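Side-chain contacts in formate-dependent phosphoribosylglycinamide formyltransferase (Mycobacterium tuberculosis H37Rv, PDB 6KHR), which is an ATP-grasp family enzyme whose N-terminal part is a Rossmann-like parallel sheet flanked by helices, and which assembles with a second copy of itself: residues Val29-Ser34 / Arg39-Ala44; Pro62-Arg65 / Val71-Thr74; Glu80-Ile85 / Val102-Ala107. All blocks are in the same frame, centred on the assembly; numbering follows the deposited sequence.

Contact 1: residues Val29-Ser34 / Arg39-Ala44; sequences VMLLGS and RELAIA
Leu-31, Leu-41 and Ala-42 form the apolar seam where the parallel strand 28-32 receives the helix that follows it, the first half of the beta-alpha-beta unit completed by strand 51-56. The contact consists of methyl groups. Leu-31 leaves the strand toward the helix, and its first torsion, with CG opposite its own carbonyl carbon (chi1 -65°), puts CG over the helix. The fork at CG then sends the two methyls to neighbouring residues: CD2 goes to Leu-41, whose CD2 lies 3.6 Å away, while CD1 faces CB of Ala-42 at 4.1 Å. Leu-41 comes from the other side, its extended first torsion (chi1 176°) carrying the fork out toward the strand, where CD2 is the branch that touches and the two leucines meet at a slant. All three residues are buried, and Leu-31 also leans on Val-52 and Val-94 of the adjoining strands and on Val-96 of the loop after the latter.

Polar groups are kept to the ends and the outer side. Where the strand gives way to the helix, Gly-33 O accepts a hydrogen bond from Ser-38 OG, and Ser-34 N binds Asp-56 OD2 at the end of strand 51-56. On the side of the helix turned from the strand, Arg-39 NH1 makes a salt bridge of 3.1 Å with Glu-40 OE2. Ile-43 CD1 sits 3.7 Å above the centre of the Arg-39 guanidinium plane, covering one face, and Arg-39 NH2 bonds Gln-46 OE1 of the second subunit.

The chemistry is thus divided between two sides of one helix: aliphatic carbon alone joins it to the strand, and dispersion and exclusion of water should hold that join, whereas Arg-39 and Ile-43, on the other side, lie at the boundary with the second subunit.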
loop_
_atom_site.group_PDB
_atom_site.type_symbol
_atom_site.label_atom_id
_atom_site.label_comp_id
_atom_site.label_asym_id
_atom_site.label_seq_id
_atom_site.Cartn_x
_atom_site.Cartn_y
_atom_site.Cartn_z
ATOM N N VAL A 29 12.582 -14.271 -1.335
ATOM C CA VAL A 29 12.969 -13.441 -0.205
ATOM C C VAL A 29 12.459 -14.130 1.046
ATOM O O VAL A 29 11.364 -14.697 1.044
ATOM C CB VAL A 29 12.393 -12.010 -0.323
ATOM C CG1 VAL A 29 12.934 -11.106 0.778
ATOM C CG2 VAL A 29 12.683 -11.416 -1.691
ATOM N N MET A 30 13.250 -14.101 2.105
ATOM C CA MET A 30 12.862 -14.702 3.369
ATOM C C MET A 30 12.810 -13.606 4.418
ATOM O O MET A 30 13.764 -12.841 4.568
ATOM C CB MET A 30 13.832 -15.819 3.776
ATOM C CG MET A 30 13.411 -16.570 5.015
ATOM S SD MET A 30 14.584 -17.834 5.542
ATOM C CE MET A 30 14.338 -19.085 4.288
ATOM N N LEU A 31 11.700 -13.530 5.133
ATOM C CA LEU A 31 11.461 -12.487 6.122
ATOM C C LEU A 31 11.575 -13.083 7.520
ATOM O O LEU A 31 10.746 -13.901 7.927
ATOM C CB LEU A 31 10.085 -11.860 5.920
ATOM C CG LEU A 31 9.816 -11.086 4.635
ATOM C CD1 LEU A 31 8.400 -10.591 4.677
ATOM C CD2 LEU A 31 10.761 -9.923 4.505
ATOM N N LEU A 32 12.595 -12.663 8.260
ATOM C CA LEU A 32 12.719 -13.025 9.668
ATOM C C LEU A 32 11.840 -12.075 10.479
ATOM O O LEU A 32 12.151 -10.882 10.631
ATOM C CB LEU A 32 14.181 -12.970 10.107
ATOM C CG LEU A 32 15.072 -14.207 9.904
ATOM C CD1 LEU A 32 14.560 -15.147 8.819
ATOM C CD2 LEU A 32 16.514 -13.806 9.620
ATOM N N GLY A 33 10.731 -12.595 10.977
ATOM C CA GLY A 33 9.717 -11.787 11.629
ATOM C C GLY A 33 8.474 -11.753 10.760
ATOM O O GLY A 33 8.554 -11.660 9.528
ATOM N N SER A 34 7.330 -11.869 11.411
ATOM C CA SER A 34 6.061 -11.900 10.663
ATOM C C SER A 34 5.029 -11.059 11.379
ATOM O O SER A 34 3.894 -11.449 11.407
ATOM C CB SER A 34 5.567 -13.275 10.507
ATOM O OG SER A 34 6.437 -13.995 9.688
ATOM N N ARG A 39 3.974 -7.848 6.963
ATOM C CA ARG A 39 2.924 -8.217 6.018
ATOM C C ARG A 39 2.880 -7.266 4.828
ATOM O O ARG A 39 2.760 -7.706 3.680
ATOM C CB ARG A 39 1.560 -8.263 6.709
ATOM C CG ARG A 39 0.408 -8.476 5.735
ATOM C CD ARG A 39 -0.981 -8.364 6.367
ATOM N NE ARG A 39 -2.027 -8.428 5.344
ATOM C CZ ARG A 39 -2.635 -7.362 4.826
ATOM N NH1 ARG A 39 -2.317 -6.138 5.250
ATOM N NH2 ARG A 39 -3.567 -7.516 3.893
ATOM N N GLU A 40 2.984 -5.968 5.083
ATOM C CA GLU A 40 2.940 -4.999 3.997
ATOM C C GLU A 40 4.159 -5.141 3.089
ATOM O O GLU A 40 4.030 -5.172 1.860
ATOM C CB GLU A 40 2.831 -3.579 4.579
ATOM C CG GLU A 40 1.722 -3.410 5.605
ATOM C CD GLU A 40 0.345 -3.222 4.969
ATOM O OE1 GLU A 40 0.286 -2.712 3.831
ATOM O OE2 GLU A 40 -0.674 -3.581 5.606
ATOM N N LEU A 41 5.355 -5.231 3.685
ATOM C CA LEU A 41 6.549 -5.535 2.915
ATOM C C LEU A 41 6.337 -6.762 2.036
ATOM O O LEU A 41 6.815 -6.807 0.894
ATOM C CB LEU A 41 7.747 -5.744 3.859
ATOM C CG LEU A 41 9.057 -6.168 3.183
ATOM C CD1 LEU A 41 9.409 -5.187 2.084
ATOM C CD2 LEU A 41 10.264 -6.366 4.143
ATOM N N ALA A 42 5.599 -7.752 2.537
ATOM C CA ALA A 42 5.425 -8.986 1.786
ATOM C C ALA A 42 4.507 -8.768 0.591
ATOM O O ALA A 42 4.732 -9.325 -0.494
ATOM C CB ALA A 42 4.888 -10.079 2.706
ATOM N N ILE A 43 3.462 -7.964 0.777
ATOM C CA ILE A 43 2.626 -7.571 -0.348
ATOM C C ILE A 43 3.472 -6.838 -1.372
ATOM O O ILE A 43 3.482 -7.186 -2.557
ATOM C CB ILE A 43 1.448 -6.710 0.144
ATOM C CG1 ILE A 43 0.427 -7.563 0.890
ATOM C CG2 ILE A 43 0.818 -5.922 -1.001
ATOM C CD1 ILE A 43 -0.557 -6.725 1.718
ATOM N N ALA A 44 4.231 -5.839 -0.915
ATOM C CA ALA A 44 5.062 -5.057 -1.823
ATOM C C ALA A 44 5.962 -5.963 -2.649
ATOM O O ALA A 44 5.993 -5.861 -3.878
ATOM C CB ALA A 44 5.884 -4.037 -1.042
#

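Contact 2: residues Pro62-Arg65 / Val71-Thr74; sequences PAHR and VVVT
His-64 reaches across from helix 62-66 to Val-71 and Val-72 of strand 69-72, within the second beta-alpha-beta unit of a Rossmann-like fold, in which strand 51-56 leads through this short helix to the outermost strand on its side of the parallel sheet. The helix is only weakly bonded: its one backbone bond within the segment, Arg-65 N to Pro-62 O, is weak at 3.3 Å. One imidazole carries its whole contact with the segment 71-74.

The side chain starts with CB directed toward the strand. CG then stands opposite the carbonyl carbon of His-64 (chi1 -75°), which carries the ring outward from the helix over the end of the sheet. Beyond CG the two arms of the ring fare differently. On one arm His-64 CD2 stays 4.7 Å from Val-72 CG2, no more than a loose approach. On the other arm ND1 comes first and CE1 follows, both lying beside Ser-34 OG from the loop after the first strand. His-64 CE1 also comes to 3.6 Å from Val-71 O. The far nitrogen, NE2, joins the two arms and is the atom nearest both valines.

The strand offers its backbone and one methyl rather than a row of side chains. Val-71 turns its own side chain away from the helix, to Val-84 and Leu-88 of helix 78-88 beyond the sheet, and its main chain is hydrogen-bonded with Ala-54 and Asp-56. Elsewhere on the helix, Arg-65 packs on Ala-67 of the second subunit. At the tip of the imidazole, His-64 NE2 and Val-72 CG2 are 4.3 Å apart. The same His-64 NE2 lies 3.5 Å from Val-71 O, a spacing hardly different from that of the neighbouring CE1.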
loop_
_atom_site.group_PDB
_atom_site.type_symbol
_atom_site.label_atom_id
_atom_site.label_comp_id
_atom_site.label_asym_id
_atom_site.label_seq_id
_atom_site.Cartn_x
_atom_site.Cartn_y
_atom_site.Cartn_z
ATOM N N PRO A 62 1.010 -12.484 11.384
ATOM C CA PRO A 62 0.339 -11.724 10.304
ATOM C C PRO A 62 0.836 -11.979 8.882
ATOM O O PRO A 62 0.010 -12.183 7.983
ATOM C CB PRO A 62 0.568 -10.264 10.726
ATOM C CG PRO A 62 0.628 -10.317 12.212
ATOM C CD PRO A 62 1.256 -11.647 12.574
ATOM N N ALA A 63 2.153 -11.961 8.642
ATOM C CA ALA A 63 2.643 -12.190 7.282
ATOM C C ALA A 63 2.501 -13.643 6.836
ATOM O O ALA A 63 2.573 -13.918 5.635
ATOM C CB ALA A 63 4.103 -11.736 7.157
ATOM N N HIS A 64 2.299 -14.579 7.772
ATOM C CA HIS A 64 2.025 -15.969 7.406
ATOM C C HIS A 64 0.804 -16.093 6.506
ATOM O O HIS A 64 0.773 -16.965 5.627
ATOM C CB HIS A 64 1.812 -16.823 8.659
ATOM C CG HIS A 64 3.067 -17.143 9.404
ATOM N ND1 HIS A 64 4.276 -16.538 9.130
ATOM C CD2 HIS A 64 3.309 -18.014 10.416
ATOM C CE1 HIS A 64 5.202 -17.019 9.936
ATOM N NE2 HIS A 64 4.643 -17.919 10.726
ATOM N N ARG A 65 -0.201 -15.232 6.703
ATOM C CA ARG A 65 -1.499 -15.419 6.058
ATOM C C ARG A 65 -1.422 -15.186 4.553
ATOM O O ARG A 65 -2.094 -15.877 3.776
ATOM C CB ARG A 65 -2.536 -14.489 6.689
ATOM C CG ARG A 65 -3.904 -15.138 6.944
ATOM C CD ARG A 65 -4.643 -15.519 5.645
ATOM N NE ARG A 65 -5.291 -16.834 5.730
ATOM C CZ ARG A 65 -4.943 -17.902 5.013
ATOM N NH1 ARG A 65 -3.950 -17.830 4.131
ATOM N NH2 ARG A 65 -5.594 -19.052 5.170
ATOM N N VAL A 71 6.814 -20.510 7.831
ATOM C CA VAL A 71 7.763 -21.314 8.578
ATOM C C VAL A 71 7.716 -20.870 10.030
ATOM O O VAL A 71 7.666 -19.673 10.319
ATOM C CB VAL A 71 9.192 -21.203 7.998
ATOM C CG1 VAL A 71 10.191 -21.908 8.899
ATOM C CG2 VAL A 71 9.245 -21.809 6.598
ATOM N N VAL A 72 7.713 -21.842 10.931
ATOM C CA VAL A 72 7.747 -21.613 12.368
ATOM C C VAL A 72 9.080 -22.122 12.887
ATOM O O VAL A 72 9.394 -23.309 12.749
ATOM C CB VAL A 72 6.585 -22.323 13.073
ATOM C CG1 VAL A 72 6.818 -22.349 14.567
ATOM C CG2 VAL A 72 5.270 -21.635 12.737
ATOM N N VAL A 73 9.881 -21.229 13.459
ATOM C CA VAL A 73 11.089 -21.636 14.163
ATOM C C VAL A 73 11.347 -20.639 15.270
ATOM O O VAL A 73 11.077 -19.445 15.128
ATOM C CB VAL A 73 12.334 -21.724 13.250
ATOM C CG1 VAL A 73 12.812 -23.168 13.148
ATOM C CG2 VAL A 73 12.053 -21.118 11.893
ATOM N N THR A 74 11.884 -21.128 16.379
ATOM C CA THR A 74 12.410 -20.222 17.389
ATOM C C THR A 74 13.609 -19.533 16.764
ATOM O O THR A 74 14.697 -20.098 16.681
ATOM C CB THR A 74 12.787 -20.973 18.658
ATOM O OG1 THR A 74 11.701 -21.834 19.030
ATOM C CG2 THR A 74 13.058 -19.991 19.791
#

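Contact 3: residues Glu80-Ile85 / Val102-Ala107; sequences ELTAVI and VDALDA
Ala-104 sets its methyl between Leu-81 and Thr-82, and around it helices 78-88 and 102-109 pack side by side on the same flank of the parallel sheet. They run in broadly the same direction, with segment axes 34° apart and 9.3 Å at closest approach. The CA atoms of Thr-82 and Ala-104, 5.7 Å apart, are the nearest pair, consistent with the small side chain at Ala-104.

The apolar contacts converge on one branch of Leu-81. With CG opposite the backbone N (chi1 180°), its CD2 meets Ala-104 CB at 3.6 Å and Leu-105 CD1 at 4.1 Å. Leu-105 starts off away from helix 78-88, and it is the end of its chain that comes back to meet Leu-81.

The polar atom in the interface is Thr-82 OG1, lying 3.3 Å from Ala-104 CB. Its hydrogen bond goes to Ala-78 O, one turn earlier in its own helix. Asp-103 sends its carboxylate away from the interface, to a salt bridge with Arg-126 of helix 122-129.

No polar pair links the two segments, so the join probably rests on buried aliphatic carbon, the threonine hydroxyl being satisfied by Ala-78 O of its own helix.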
loop_
_atom_site.group_PDB
_atom_site.type_symbol
_atom_site.label_atom_id
_atom_site.label_comp_id
_atom_site.label_asym_id
_atom_site.label_seq_id
_atom_site.Cartn_x
_atom_site.Cartn_y
_atom_site.Cartn_z
ATOM N N GLU A 80 18.717 -23.907 15.162
ATOM C CA GLU A 80 17.412 -24.106 14.534
ATOM C C GLU A 80 17.182 -23.126 13.394
ATOM O O GLU A 80 16.623 -23.495 12.355
ATOM C CB GLU A 80 16.303 -23.969 15.577
ATOM C CG GLU A 80 15.681 -25.291 15.997
ATOM C CD GLU A 80 14.193 -25.176 16.310
ATOM O OE1 GLU A 80 13.650 -24.047 16.261
ATOM O OE2 GLU A 80 13.565 -26.219 16.599
ATOM N N LEU A 81 17.585 -21.867 13.576
ATOM C CA LEU A 81 17.452 -20.896 12.496
ATOM C C LEU A 81 18.343 -21.258 11.318
ATOM O O LEU A 81 17.916 -21.192 10.162
ATOM C CB LEU A 81 17.785 -19.492 13.003
ATOM C CG LEU A 81 17.689 -18.390 11.950
ATOM C CD1 LEU A 81 16.251 -18.269 11.461
ATOM C CD2 LEU A 81 18.218 -17.063 12.493
ATOM N N THR A 82 19.577 -21.666 11.591
ATOM C CA THR A 82 20.534 -21.862 10.508
ATOM C C THR A 82 20.152 -23.053 9.639
ATOM O O THR A 82 20.340 -23.022 8.417
ATOM C CB THR A 82 21.943 -22.024 11.084
ATOM O OG1 THR A 82 22.272 -20.869 11.869
ATOM C CG2 THR A 82 22.955 -22.162 9.969
ATOM N N ALA A 83 19.613 -24.109 10.246
ATOM C CA ALA A 83 19.117 -25.223 9.446
ATOM C C ALA A 83 18.014 -24.761 8.505
ATOM O O ALA A 83 18.012 -25.103 7.316
ATOM C CB ALA A 83 18.610 -26.339 10.357
ATOM N N VAL A 84 17.080 -23.959 9.028
ATOM C CA VAL A 84 15.960 -23.452 8.238
ATOM C C VAL A 84 16.459 -22.673 7.030
ATOM O O VAL A 84 15.889 -22.764 5.934
ATOM C CB VAL A 84 15.041 -22.590 9.127
ATOM C CG1 VAL A 84 14.241 -21.604 8.296
ATOM C CG2 VAL A 84 14.116 -23.468 9.934
ATOM N N ILE A 85 17.523 -21.895 7.206
ATOM C CA ILE A 85 17.987 -21.088 6.089
ATOM C C ILE A 85 18.720 -21.965 5.086
ATOM O O ILE A 85 18.637 -21.731 3.876
ATOM C CB ILE A 85 18.848 -19.919 6.600
ATOM C CG1 ILE A 85 18.080 -19.133 7.680
ATOM C CG2 ILE A 85 19.192 -18.976 5.467
ATOM C CD1 ILE A 85 18.830 -17.953 8.299
ATOM N N VAL A 102 21.907 -13.278 15.851
ATOM C CA VAL A 102 22.861 -12.509 15.015
ATOM C C VAL A 102 23.988 -13.460 14.651
ATOM O O VAL A 102 24.531 -13.337 13.562
ATOM C CB VAL A 102 23.370 -11.292 15.792
ATOM C CG1 VAL A 102 22.449 -10.114 15.581
ATOM C CG2 VAL A 102 23.459 -11.615 17.270
ATOM N N ASP A 103 24.308 -14.387 15.542
ATOM C CA ASP A 103 25.348 -15.344 15.175
ATOM C C ASP A 103 24.901 -16.232 14.019
ATOM O O ASP A 103 25.696 -16.536 13.122
ATOM C CB ASP A 103 25.746 -16.189 16.387
ATOM C CG ASP A 103 26.354 -15.355 17.515
ATOM O OD1 ASP A 103 26.793 -14.214 17.260
ATOM O OD2 ASP A 103 26.389 -15.844 18.664
ATOM N N ALA A 104 23.630 -16.647 14.009
ATOM C CA ALA A 104 23.130 -17.427 12.880
ATOM C C ALA A 104 23.218 -16.637 11.582
ATOM O O ALA A 104 23.499 -17.207 10.522
ATOM C CB ALA A 104 21.695 -17.880 13.135
ATOM N N LEU A 105 22.990 -15.320 11.641
ATOM C CA LEU A 105 23.062 -14.511 10.427
ATOM C C LEU A 105 24.495 -14.412 9.915
ATOM O O LEU A 105 24.729 -14.453 8.701
ATOM C CB LEU A 105 22.500 -13.107 10.674
ATOM C CG LEU A 105 20.989 -12.866 10.719
ATOM C CD1 LEU A 105 20.196 -14.124 10.430
ATOM C CD2 LEU A 105 20.611 -12.271 12.065
ATOM N N ASP A 106 25.464 -14.259 10.820
ATOM C CA ASP A 106 26.851 -14.173 10.376
ATOM C C ASP A 106 27.342 -15.508 9.828
ATOM O O ASP A 106 28.230 -15.531 8.965
ATOM C CB ASP A 106 27.750 -13.670 11.506
ATOM C CG ASP A 106 28.193 -12.223 11.294
ATOM O OD1 ASP A 106 28.554 -11.867 10.147
ATOM O OD2 ASP A 106 28.170 -11.436 12.268
ATOM N N ALA A 107 26.764 -16.616 10.291
ATOM C CA ALA A 107 27.043 -17.906 9.670
ATOM C C ALA A 107 26.666 -17.898 8.192
ATOM O O ALA A 107 27.464 -18.300 7.339
ATOM C CB ALA A 107 26.294 -19.016 10.409
#

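Overall arrangement
The three contacts follow one another along the chain in the same Rossmann-like domain, whose parallel sheet has the order 69-72, 51-56, 28-32, 92-95, 117-118. Contacts 1 and 2, with centres 10 Å apart, belong to successive beta-alpha-beta units sharing strand 51-56, and they touch through Ser-34, which meets Pro-62, Ala-63 and His-64. Contact 3 lies about 18 Å from contact 1 and 16 Å from contact 2, centre to centre, among helices beyond the sheet: Leu-32 reaches Leu-105, and Val-71 and Val-73 reach Val-84. The sheet is thus packed on both faces, and helices 36-47 and 62-66 also meet the second subunit.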